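Local structure of uncharacterized protein (Acinetobacter baumannii, 4L3U) at residues Glu99-Thr104 with Asn122-Gly127. The protein is of unknown function; it is a small, all-helical protein that carries a domain of unknown function (DUF4844). Residues are numbered along the deposited sequence; the frame is centred on the assembly and turned at random.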
ATOM      1  N   GLU A  99       8.237  -5.015   5.062  1.00 30.01           N
ATOM      2  CA  GLU A  99       8.287  -5.718   3.785  1.00 31.02           C
ATOM      3  C   GLU A  99       6.891  -6.116   3.328  1.00 30.39           C
ATOM      4  O   GLU A  99       6.595  -6.114   2.136  1.00 32.79           O
ATOM      5  CB  GLU A  99       9.165  -6.967   3.890  1.00 34.28           C
ATOM      6  CG  GLU A  99      10.648  -6.682   4.074  1.00 37.72           C
ATOM      7  CD  GLU A  99      11.323  -6.173   2.811  1.00 42.06           C
ATOM      8  OE1 GLU A  99      10.646  -6.051   1.767  1.00 43.54           O
ATOM      9  OE2 GLU A  99      12.540  -5.896   2.867  1.00 44.35           O
ATOM     10  N   GLN A 100       6.034  -6.461   4.281  1.00 29.30           N
ATOM     11  CA  GLN A 100       4.674  -6.868   3.958  1.00 29.97           C
ATOM     12  C   GLN A 100       3.850  -5.670   3.491  1.00 27.38           C
ATOM     13  O   GLN A 100       2.979  -5.807   2.635  1.00 27.70           O
ATOM     14  CB  GLN A 100       4.005  -7.530   5.163  1.00 34.89           C
ATOM     15  CG  GLN A 100       2.689  -8.209   4.824  1.00 39.29           C
ATOM     16  CD  GLN A 100       2.863  -9.388   3.885  1.00 43.41           C
ATOM     17  OE1 GLN A 100       3.968  -9.907   3.717  1.00 44.98           O
ATOM     18  NE2 GLN A 100       1.767  -9.815   3.264  1.00 45.28           N
ATOM     19  N   VAL A 101       4.127  -4.500   4.059  1.00 25.86           N
ATOM     20  CA  VAL A 101       3.452  -3.271   3.653  1.00 26.98           C
ATOM     21  C   VAL A 101       3.815  -2.925   2.212  1.00 27.56           C
ATOM     22  O   VAL A 101       2.959  -2.513   1.430  1.00 27.71           O
ATOM     23  CB  VAL A 101       3.820  -2.083   4.575  1.00 26.21           C
ATOM     24  CG1 VAL A 101       3.347  -0.753   3.984  1.00 27.29           C
ATOM     25  CG2 VAL A 101       3.226  -2.276   5.950  1.00 26.41           C
ATOM     26  N   ALA A 102       5.090  -3.088   1.875  1.00 28.36           N
ATOM     27  CA  ALA A 102       5.571  -2.833   0.524  1.00 26.58           C
ATOM     28  C   ALA A 102       4.915  -3.788  -0.467  1.00 28.13           C
ATOM     29  O   ALA A 102       4.451  -3.370  -1.522  1.00 31.15           O
ATOM     30  CB  ALA A 102       7.079  -2.968   0.471  1.00 25.15           C
ATOM     31  N   THR A 103       4.881  -5.070  -0.121  1.00 28.51           N
ATOM     32  CA  THR A 103       4.254  -6.078  -0.964  1.00 30.10           C
ATOM     33  C   THR A 103       2.780  -5.747  -1.170  1.00 30.67           C
ATOM     34  O   THR A 103       2.252  -5.878  -2.272  1.00 31.71           O
ATOM     35  CB  THR A 103       4.393  -7.481  -0.329  1.00 34.08           C
ATOM     36  OG1 THR A 103       5.776  -7.854  -0.297  1.00 36.32           O
ATOM     37  CG2 THR A 103       3.610  -8.531  -1.115  1.00 35.97           C
ATOM     38  N   THR A 104       2.122  -5.321  -0.096  1.00 32.10           N
ATOM     39  CA  THR A 104       0.709  -4.960  -0.146  1.00 30.23           C
ATOM     40  C   THR A 104       0.488  -3.779  -1.092  1.00 28.27           C
ATOM     41  O   THR A 104      -0.452  -3.779  -1.883  1.00 27.35           O
ATOM     42  CB  THR A 104       0.173  -4.629   1.270  1.00 29.11           C
ATOM     43  OG1 THR A 104       0.278  -5.789   2.103  1.00 29.28           O
ATOM     44  CG2 THR A 104      -1.284  -4.177   1.228  1.00 28.01           C
ATOM     45  N   ASN A 122      10.946   1.487  -2.064  1.00 27.18           N
ATOM     46  CA  ASN A 122      12.236   1.085  -1.517  1.00 27.97           C
ATOM     47  C   ASN A 122      12.780   2.114  -0.533  1.00 27.70           C
ATOM     48  O   ASN A 122      13.368   1.756   0.488  1.00 26.01           O
ATOM     49  CB  ASN A 122      13.255   0.852  -2.631  1.00 33.22           C
ATOM     50  CG  ASN A 122      13.131  -0.524  -3.266  1.00 37.28           C
ATOM     51  OD1 ASN A 122      12.667  -1.477  -2.640  1.00 37.52           O
ATOM     52  ND2 ASN A 122      13.552  -0.629  -4.519  1.00 39.85           N
ATOM     53  N   LYS A 123      12.586   3.393  -0.847  1.00 28.80           N
ATOM     54  CA  LYS A 123      13.075   4.473   0.003  1.00 30.67           C
ATOM     55  C   LYS A 123      12.374   4.422   1.351  1.00 30.08           C
ATOM     56  O   LYS A 123      12.958   4.737   2.386  1.00 31.72           O
ATOM     57  CB  LYS A 123      12.843   5.831  -0.666  1.00 32.39           C
ATOM     58  CG  LYS A 123      13.321   7.012   0.161  1.00 37.88           C
ATOM     59  CD  LYS A 123      13.339   8.294  -0.649  1.00 41.91           C
ATOM     60  CE  LYS A 123      13.811   9.467   0.191  1.00 45.57           C
ATOM     61  NZ  LYS A 123      13.941  10.714  -0.611  1.00 48.27           N
ATOM     62  N   TRP A 124      11.114   4.008   1.327  1.00 28.20           N
ATOM     63  CA  TRP A 124      10.319   3.890   2.537  1.00 26.70           C
ATOM     64  C   TRP A 124      10.830   2.732   3.396  1.00 28.22           C
ATOM     65  O   TRP A 124      11.006   2.878   4.605  1.00 29.62           O
ATOM     66  CB  TRP A 124       8.850   3.686   2.163  1.00 26.40           C
ATOM     67  CG  TRP A 124       7.915   3.624   3.335  1.00 27.82           C
ATOM     68  CD1 TRP A 124       7.310   4.678   3.961  1.00 27.89           C
ATOM     69  CD2 TRP A 124       7.470   2.446   4.022  1.00 28.30           C
ATOM     70  NE1 TRP A 124       6.521   4.229   4.991  1.00 26.69           N
ATOM     71  CE2 TRP A 124       6.603   2.862   5.048  1.00 27.26           C
ATOM     72  CE3 TRP A 124       7.731   1.077   3.865  1.00 28.52           C
ATOM     73  CZ2 TRP A 124       5.989   1.960   5.917  1.00 28.02           C
ATOM     74  CZ3 TRP A 124       7.118   0.184   4.729  1.00 28.73           C
ATOM     75  CH2 TRP A 124       6.258   0.629   5.741  1.00 28.47           C
ATOM     76  N   VAL A 125      11.088   1.590   2.766  1.00 28.84           N
ATOM     77  CA  VAL A 125      11.525   0.396   3.491  1.00 28.79           C
ATOM     78  C   VAL A 125      12.935   0.532   4.071  1.00 28.06           C
ATOM     79  O   VAL A 125      13.157   0.213   5.237  1.00 28.43           O
ATOM     80  CB  VAL A 125      11.475  -0.871   2.597  1.00 23.27           C
ATOM     81  CG1 VAL A 125      12.024  -2.080   3.344  1.00 23.11           C
ATOM     82  CG2 VAL A 125      10.058  -1.156   2.147  1.00 21.08           C
ATOM     83  N   TYR A 126      13.879   1.005   3.258  1.00 28.37           N
ATOM     84  CA  TYR A 126      15.296   1.003   3.634  1.00 29.45           C
ATOM     85  C   TYR A 126      15.867   2.389   3.939  1.00 32.25           C
ATOM     86  O   TYR A 126      17.024   2.508   4.338  1.00 33.80           O
ATOM     87  CB  TYR A 126      16.120   0.348   2.522  1.00 29.09           C
ATOM     88  CG  TYR A 126      15.580  -0.998   2.095  1.00 28.82           C
ATOM     89  CD1 TYR A 126      15.839  -2.140   2.839  1.00 28.87           C
ATOM     90  CD2 TYR A 126      14.795  -1.123   0.959  1.00 29.56           C
ATOM     91  CE1 TYR A 126      15.337  -3.372   2.458  1.00 30.17           C
ATOM     92  CE2 TYR A 126      14.292  -2.350   0.570  1.00 29.99           C
ATOM     93  CZ  TYR A 126      14.567  -3.470   1.324  1.00 30.22           C
ATOM     94  OH  TYR A 126      14.067  -4.691   0.940  1.00 30.97           O
ATOM     95  N   GLY A 127      15.067   3.433   3.754  1.00 33.03           N
ATOM     96  CA  GLY A 127      15.538   4.787   3.975  1.00 31.95           C
ATOM     97  C   GLY A 127      15.993   5.012   5.400  1.00 31.88           C
ATOM     98  O   GLY A 127      17.189   5.106   5.666  1.00 31.33           O
TER
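Val101 and Trp124 pack together between two helical segments, 99-104 and 122-127, which run antiparallel (178°), with the short axes 10.0 Å apart at closest approach. The indole CG lies anti to the backbone N (chi1 -177°), which carries the six-membered ring across to the other helix; its far carbon CH2 sits 3.7 Å from Val101 CG1, with Val101 CB close behind. The methyl approaches the ring obliquely, and the two side chains cross at about a right angle. Next to them, Val125 spreads its two methyls over different neighbours. CG2 touches Ala102 CB at 3.9 Å and also lies at the edge of the Trp124 ring, whereas CG1 rests 3.4 Å above the plane of the Tyr126 ring, over its centre, and lies beside the Glu99 carboxylate, with OE2 the nearest atom. Ala102, with no more than a methyl to offer, meets segment 122-127 through Val125.

The more exposed side is polar. The bend of Glu99 at chi2 (-73°) lets the carboxylate end come near Tyr126, and OE2 accepts a weak hydrogen bond of 2.7 Å from Tyr126 OH. Carboxylate and phenol planes are turned well away from each other, and these two side chains also cross at about a right angle.

Indole NE1 is satisfied by a hydrogen bond to Ile88 O, just beyond helix 74-86, and Ile85 of that helix touches both Trp124 and Val101. The contact therefore joins helix 95-112 to the C-terminal helix 120-134 in an all-helical chain, with helix 74-86 packed against its indole side and Phe32, from a loop, also against Val101.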